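Local coordinates for alpha-catenin-like protein hmp-1 (Caenorhabditis elegans, PDB 5H5M), which is the worm alpha-catenin of the cadherin-catenin complex at adherens junctions, binding beta-catenin and actin filaments and required for embryonic cell migration and shape change, at residues A[222-225]-A[226-230]. Sequence-based numbering, arbitrary orientation.
Sequences DKVR and LLTTA
Asp-222 O accepts a hydrogen bond from Leu-226 N at 3.2 Å, the first of four i-to-i+4 bonds that join 222-225 to 226-229 within helix 207-233. Arg-225 reaches back along the helix to the Asp-222 carboxylate, where Asp-222 OD1 lies in the plane of the Arg-225 guanidinium, at its edge, 3.6 Å from Arg-225 NH1, a long salt bridge; a bend at chi3 of -65° brings the otherwise extended arginine chain round to it. Lys-223 O receives Leu-227 N at 2.9 Å, while the lysine side chain leans on Gln-185 and Leu-186 of helix 173-202. Helix 207-233 is one of the helices of the alpha-helical bundles that build the M domain of a vinculin/alpha-catenin protein, and its buried face carries Val-224 and Leu-227, packed against Ile-159 and Ala-163 of helix 142-166. Val-224 O is gripped twice by Thr-228, by N at 2.8 Å and by OG1 at 2.7 Å, the two donors coming from opposite faces of the carbonyl plane. With chi1 at -52° the hydroxyl sits beside its own backbone N and folds back over the preceding turn; Thr-228 OG1 also lies 3.8 Å from Val-224 CG1. A valine in place of Thr-228 would probably leave Val-224 O with the backbone bond but without its hydroxyl donor. Arg-225 O closes the series, accepting Thr-229 N at 3.0 Å with an N-H...O angle of 160°.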
loop_
_atom_site.group_PDB
_atom_site.type_symbol
_atom_site.label_atom_id
_atom_site.label_comp_id
_atom_site.label_asym_id
_atom_site.label_seq_id
_atom_site.Cartn_x
_atom_site.Cartn_y
_atom_site.Cartn_z
ATOM N N ASP A 222 14.193 -5.935 -13.051
ATOM C CA ASP A 222 14.489 -7.163 -12.316
ATOM C C ASP A 222 14.476 -6.923 -10.806
ATOM O O ASP A 222 13.968 -7.746 -10.045
ATOM C CB ASP A 222 15.843 -7.743 -12.733
ATOM C CG ASP A 222 15.820 -8.354 -14.125
ATOM O OD1 ASP A 222 14.717 -8.564 -14.674
ATOM O OD2 ASP A 222 16.911 -8.633 -14.667
ATOM N N LYS A 223 15.039 -5.795 -10.379
ATOM C CA LYS A 223 15.107 -5.459 -8.959
ATOM C C LYS A 223 13.742 -5.056 -8.407
ATOM O O LYS A 223 13.390 -5.422 -7.286
ATOM C CB LYS A 223 16.110 -4.331 -8.712
ATOM C CG LYS A 223 17.543 -4.649 -9.092
ATOM C CD LYS A 223 18.122 -5.751 -8.231
ATOM C CE LYS A 223 19.572 -6.022 -8.597
ATOM N NZ LYS A 223 20.140 -7.139 -7.795
ATOM N N VAL A 224 12.981 -4.298 -9.192
ATOM C CA VAL A 224 11.640 -3.890 -8.785
ATOM C C VAL A 224 10.727 -5.109 -8.634
ATOM O O VAL A 224 9.939 -5.195 -7.691
ATOM C CB VAL A 224 11.022 -2.891 -9.790
ATOM C CG1 VAL A 224 9.515 -2.760 -9.577
ATOM C CG2 VAL A 224 11.704 -1.537 -9.673
ATOM N N ARG A 225 10.847 -6.054 -9.561
ATOM C CA ARG A 225 10.060 -7.281 -9.514
ATOM C C ARG A 225 10.371 -8.063 -8.239
ATOM O O ARG A 225 9.473 -8.563 -7.562
ATOM C CB ARG A 225 10.334 -8.137 -10.752
ATOM C CG ARG A 225 9.530 -9.426 -10.822
ATOM C CD ARG A 225 9.684 -10.096 -12.182
ATOM N NE ARG A 225 9.115 -9.286 -13.259
ATOM C CZ ARG A 225 9.831 -8.606 -14.151
ATOM N NH1 ARG A 225 11.156 -8.637 -14.109
ATOM N NH2 ARG A 225 9.222 -7.895 -15.092
ATOM N N LEU A 226 11.659 -8.154 -7.925
ATOM C CA LEU A 226 12.126 -8.783 -6.700
ATOM C C LEU A 226 11.527 -8.098 -5.470
ATOM O O LEU A 226 11.019 -8.755 -4.566
ATOM C CB LEU A 226 13.656 -8.739 -6.640
ATOM C CG LEU A 226 14.315 -9.169 -5.329
ATOM C CD1 LEU A 226 13.870 -10.565 -5.000
ATOM C CD2 LEU A 226 15.829 -9.115 -5.429
ATOM N N LEU A 227 11.589 -6.772 -5.452
ATOM C CA LEU A 227 11.119 -5.993 -4.315
ATOM C C LEU A 227 9.611 -6.123 -4.137
ATOM O O LEU A 227 9.115 -6.250 -3.014
ATOM C CB LEU A 227 11.504 -4.522 -4.484
ATOM C CG LEU A 227 10.884 -3.554 -3.474
ATOM C CD1 LEU A 227 11.350 -3.887 -2.070
ATOM C CD2 LEU A 227 11.206 -2.106 -3.826
ATOM N N THR A 228 8.887 -6.091 -5.250
ATOM C CA THR A 228 7.434 -6.194 -5.222
ATOM C C THR A 228 7.012 -7.545 -4.666
ATOM O O THR A 228 6.097 -7.633 -3.845
ATOM C CB THR A 228 6.823 -6.003 -6.621
ATOM O OG1 THR A 228 7.322 -4.792 -7.201
ATOM C CG2 THR A 228 5.305 -5.936 -6.534
ATOM N N THR A 229 7.696 -8.596 -5.106
ATOM C CA THR A 229 7.414 -9.940 -4.630
ATOM C C THR A 229 7.688 -10.047 -3.131
ATOM O O THR A 229 6.873 -10.581 -2.378
ATOM C CB THR A 229 8.254 -10.989 -5.368
ATOM O OG1 THR A 229 7.965 -10.928 -6.768
ATOM C CG2 THR A 229 7.919 -12.383 -4.859
ATOM N N ALA A 230 8.835 -9.530 -2.704
ATOM C CA ALA A 230 9.219 -9.603 -1.299
ATOM C C ALA A 230 8.216 -8.872 -0.401
ATOM O O ALA A 230 7.864 -9.367 0.670
ATOM C CB ALA A 230 10.615 -9.045 -1.107
#